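Local coordinates for hypothetical protein (Giardia lamblia, PDB 3I3F) that is of unknown function but belongs to the YjgF-like (endoribonuclease L-PSP) family, forms a trimer and binds a small carboxylic acid, at residues G78-S90 / V108-C120. Residues are numbered along the deposited sequence; the frame is centred on the assembly and turned at random.
Sequences GLDYIVSLNIFLS and VFCVPATRPCRCC. With LEA (pentanoic acid), chain D.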
# COMPACT_ATOMS: atom_id res chain seq x y z
N GLY A 78 -11.54 -1.87 15.72
CA GLY A 78 -11.57 -0.50 16.24
C GLY A 78 -10.28 0.22 15.91
O GLY A 78 -9.33 -0.40 15.44
N LEU A 79 -10.24 1.52 16.18
CA LEU A 79 -9.05 2.33 15.90
C LEU A 79 -7.81 1.80 16.61
O LEU A 79 -6.72 1.81 16.04
CB LEU A 79 -9.28 3.79 16.31
CG LEU A 79 -10.30 4.58 15.50
CD1 LEU A 79 -10.60 5.92 16.17
CD2 LEU A 79 -9.80 4.81 14.07
N ASP A 80 -7.98 1.33 17.84
CA ASP A 80 -6.88 0.78 18.64
C ASP A 80 -6.39 -0.59 18.17
O ASP A 80 -5.41 -1.11 18.69
CB ASP A 80 -7.23 0.75 20.14
CG ASP A 80 -8.52 -0.01 20.43
OD1 ASP A 80 -9.43 -0.02 19.58
OD2 ASP A 80 -8.62 -0.58 21.54
N TYR A 81 -7.07 -1.18 17.18
CA TYR A 81 -6.66 -2.45 16.59
C TYR A 81 -6.01 -2.31 15.21
O TYR A 81 -5.62 -3.30 14.60
CB TYR A 81 -7.86 -3.41 16.52
CG TYR A 81 -8.32 -3.87 17.87
CD1 TYR A 81 -7.88 -5.08 18.40
CD2 TYR A 81 -9.18 -3.10 18.63
CE1 TYR A 81 -8.30 -5.51 19.66
CE2 TYR A 81 -9.61 -3.51 19.89
CZ TYR A 81 -9.17 -4.72 20.39
OH TYR A 81 -9.59 -5.13 21.64
N ILE A 82 -5.89 -1.07 14.73
CA ILE A 82 -5.22 -0.81 13.46
C ILE A 82 -3.73 -1.14 13.59
O ILE A 82 -3.08 -0.69 14.54
CB ILE A 82 -5.38 0.65 13.01
CG1 ILE A 82 -6.84 0.95 12.66
CG2 ILE A 82 -4.50 0.94 11.79
CD1 ILE A 82 -7.11 2.42 12.42
N VAL A 83 -3.23 -1.93 12.65
CA VAL A 83 -1.82 -2.32 12.58
C VAL A 83 -1.04 -1.36 11.69
O VAL A 83 0.08 -0.94 12.02
CB VAL A 83 -1.70 -3.74 11.98
CG1 VAL A 83 -0.23 -4.12 11.77
CG2 VAL A 83 -2.40 -4.76 12.87
N SER A 84 -1.64 -1.01 10.55
CA SER A 84 -0.97 -0.19 9.55
C SER A 84 -1.99 0.62 8.74
O SER A 84 -3.13 0.19 8.56
CB SER A 84 -0.16 -1.09 8.61
OG SER A 84 0.57 -0.34 7.66
N LEU A 85 -1.56 1.79 8.28
CA LEU A 85 -2.35 2.59 7.34
C LEU A 85 -1.41 3.47 6.51
O LEU A 85 -0.25 3.66 6.86
CB LEU A 85 -3.40 3.44 8.07
CG LEU A 85 -2.94 4.49 9.09
CD1 LEU A 85 -2.41 5.73 8.40
CD2 LEU A 85 -4.10 4.86 10.00
N ASN A 86 -1.92 3.96 5.38
CA ASN A 86 -1.17 4.87 4.51
C ASN A 86 -1.97 6.16 4.36
O ASN A 86 -3.20 6.13 4.30
CB ASN A 86 -0.98 4.30 3.11
CG ASN A 86 -0.17 3.01 3.06
OD1 ASN A 86 -0.08 2.39 2.00
ND2 ASN A 86 0.42 2.60 4.18
N ILE A 87 -1.27 7.28 4.26
CA ILE A 87 -1.90 8.57 4.04
C ILE A 87 -1.44 9.15 2.71
O ILE A 87 -0.24 9.21 2.43
CB ILE A 87 -1.56 9.56 5.16
CG1 ILE A 87 -2.04 9.03 6.51
CG2 ILE A 87 -2.19 10.93 4.88
CD1 ILE A 87 -1.21 9.50 7.66
N PHE A 88 -2.41 9.57 1.89
CA PHE A 88 -2.13 10.40 0.72
C PHE A 88 -2.69 11.78 1.00
O PHE A 88 -3.89 11.94 1.21
CB PHE A 88 -2.79 9.82 -0.54
CG PHE A 88 -2.11 8.60 -1.09
CD1 PHE A 88 -0.79 8.66 -1.52
CD2 PHE A 88 -2.79 7.40 -1.20
CE1 PHE A 88 -0.16 7.53 -2.04
CE2 PHE A 88 -2.17 6.27 -1.72
CZ PHE A 88 -0.85 6.34 -2.14
N LEU A 89 -1.81 12.78 1.04
CA LEU A 89 -2.23 14.17 1.14
C LEU A 89 -2.19 14.78 -0.25
O LEU A 89 -1.34 14.42 -1.06
CB LEU A 89 -1.30 14.95 2.08
CG LEU A 89 -1.32 14.53 3.55
CD1 LEU A 89 -0.30 15.33 4.35
CD2 LEU A 89 -2.71 14.67 4.15
N SER A 90 -3.11 15.68 -0.54
CA SER A 90 -3.14 16.32 -1.85
C SER A 90 -1.84 17.09 -2.10
O SER A 90 -1.30 17.72 -1.19
CB SER A 90 -4.32 17.28 -1.97
OG SER A 90 -4.29 17.97 -3.21
N VAL A 108 -6.53 11.53 17.10
CA VAL A 108 -7.18 10.24 16.84
C VAL A 108 -6.39 9.11 17.48
O VAL A 108 -6.95 8.24 18.14
CB VAL A 108 -7.32 9.99 15.32
CG1 VAL A 108 -7.91 8.60 15.07
CG2 VAL A 108 -8.18 11.06 14.68
N PHE A 109 -5.07 9.14 17.28
CA PHE A 109 -4.15 8.18 17.89
C PHE A 109 -3.35 8.93 18.96
O PHE A 109 -2.27 9.45 18.69
CB PHE A 109 -3.26 7.57 16.80
CG PHE A 109 -4.04 6.93 15.68
CD1 PHE A 109 -4.56 5.65 15.83
CD2 PHE A 109 -4.28 7.62 14.50
CE1 PHE A 109 -5.29 5.06 14.81
CE2 PHE A 109 -5.01 7.03 13.47
CZ PHE A 109 -5.52 5.75 13.63
N CYS A 110 -3.91 8.95 20.17
CA CYS A 110 -3.41 9.83 21.23
C CYS A 110 -2.33 9.22 22.12
O CYS A 110 -1.78 9.91 22.98
CB CYS A 110 -4.58 10.34 22.09
SG CYS A 110 -5.52 9.04 22.90
N VAL A 111 -2.02 7.94 21.92
CA VAL A 111 -0.95 7.31 22.70
C VAL A 111 0.28 7.12 21.80
O VAL A 111 0.28 6.24 20.94
CB VAL A 111 -1.39 5.95 23.28
CG1 VAL A 111 -0.28 5.37 24.16
CG2 VAL A 111 -2.67 6.11 24.08
N PRO A 112 1.32 7.96 21.99
CA PRO A 112 2.49 7.87 21.12
C PRO A 112 3.07 6.46 20.99
O PRO A 112 3.43 6.05 19.90
CB PRO A 112 3.50 8.81 21.80
CG PRO A 112 2.66 9.81 22.49
CD PRO A 112 1.44 9.07 22.96
N ALA A 113 3.12 5.73 22.10
CA ALA A 113 3.73 4.39 22.13
C ALA A 113 3.03 3.36 21.23
O ALA A 113 3.68 2.45 20.73
CB ALA A 113 3.80 3.87 23.56
N THR A 114 1.72 3.51 21.04
CA THR A 114 0.93 2.52 20.31
C THR A 114 0.36 3.02 18.98
O THR A 114 -0.59 2.43 18.46
CB THR A 114 -0.24 2.01 21.19
OG1 THR A 114 -1.12 3.09 21.49
CG2 THR A 114 0.29 1.39 22.48
N ARG A 115 0.92 4.09 18.42
CA ARG A 115 0.47 4.57 17.12
C ARG A 115 0.75 3.52 16.06
O ARG A 115 1.79 2.86 16.10
CB ARG A 115 1.13 5.90 16.75
CG ARG A 115 0.74 7.02 17.69
CD ARG A 115 1.06 8.40 17.15
NE ARG A 115 0.35 9.39 17.96
CZ ARG A 115 0.90 10.37 18.68
NH1 ARG A 115 2.21 10.59 18.68
NH2 ARG A 115 0.10 11.16 19.39
N PRO A 116 -0.18 3.34 15.11
CA PRO A 116 0.01 2.29 14.11
C PRO A 116 1.11 2.61 13.10
O PRO A 116 1.54 3.75 12.98
CB PRO A 116 -1.36 2.23 13.41
CG PRO A 116 -1.95 3.57 13.60
CD PRO A 116 -1.47 4.04 14.94
N CYS A 117 1.56 1.58 12.39
CA CYS A 117 2.49 1.79 11.29
C CYS A 117 1.87 2.77 10.30
O CYS A 117 0.68 2.70 10.01
CB CYS A 117 2.82 0.47 10.60
SG CYS A 117 3.67 -0.71 11.67
N ARG A 118 2.69 3.69 9.81
CA ARG A 118 2.20 4.77 8.97
C ARG A 118 3.23 5.15 7.92
O ARG A 118 4.43 5.04 8.14
CB ARG A 118 1.89 6.00 9.83
CG ARG A 118 0.98 7.01 9.18
CD ARG A 118 0.88 8.29 10.00
NE ARG A 118 1.67 9.38 9.44
CZ ARG A 118 1.45 10.68 9.67
NH1 ARG A 118 0.46 11.08 10.45
NH2 ARG A 118 2.23 11.59 9.10
N CYS A 119 2.73 5.58 6.77
CA CYS A 119 3.52 6.37 5.83
C CYS A 119 2.63 7.49 5.31
O CYS A 119 1.40 7.42 5.43
CB CYS A 119 4.07 5.51 4.69
SG CYS A 119 2.83 4.81 3.59
N CYS A 120 3.25 8.52 4.76
CA CYS A 120 2.52 9.69 4.30
C CYS A 120 3.28 10.35 3.16
O CYS A 120 4.44 10.75 3.32
CB CYS A 120 2.33 10.69 5.44
SG CYS A 120 1.30 12.11 5.02
C2 LEA D . 4.98 9.63 8.02
O2 LEA D . 4.72 10.85 8.03
C3 LEA D . 6.41 9.15 7.99
C4 LEA D . 7.39 10.29 7.71
C5 LEA D . 8.83 9.90 8.06
C6 LEA D . 9.19 8.52 7.55
O1 LEA D . 4.07 8.77 8.04
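F109, just past the end of helix 95-108, pushes its ring tip against strand 82-90: I82 CD1 meets F109 CZ at the ring edge (3.9 Å), and L85 CD2 approaches the same atom obliquely at 4.0 Å. V108 CG1 and P116 CG lie over opposite faces of the ring, each toward its rim, and I82 CG2 packs on P116 CB. Further along, L85 CD1 lies beside R118 CG, while C120 SG touches both I87 CG2 and L89 CD1. The backbones run parallel, as befits neighbouring strands of a beta-alpha-beta unit. C117 donates N-H to V83 O (2.9 Å) and accepts at its own O from L85 N; I87 N then bonds to C119 O (2.9 Å).

At the polar edge R118 extends with CG anti to the backbone N (chi1 -161°), then bends at chi3. I87 CD1 sits over one face of its guanidinium, toward the rim, 3.4 Å from R118 NE. Side-on, R118 NE donates to pentanoic acid O1 (2.8 Å) and R118 NH2 to pentanoic acid O2 (2.8 Å), while N102 also accepts from NH2 and Y105 adds a cation-pi contact. A buried arginine, fixed in orientation by apolar and polar neighbours, thus presents two N-H donors side by side, consistent with a site for a carboxylate.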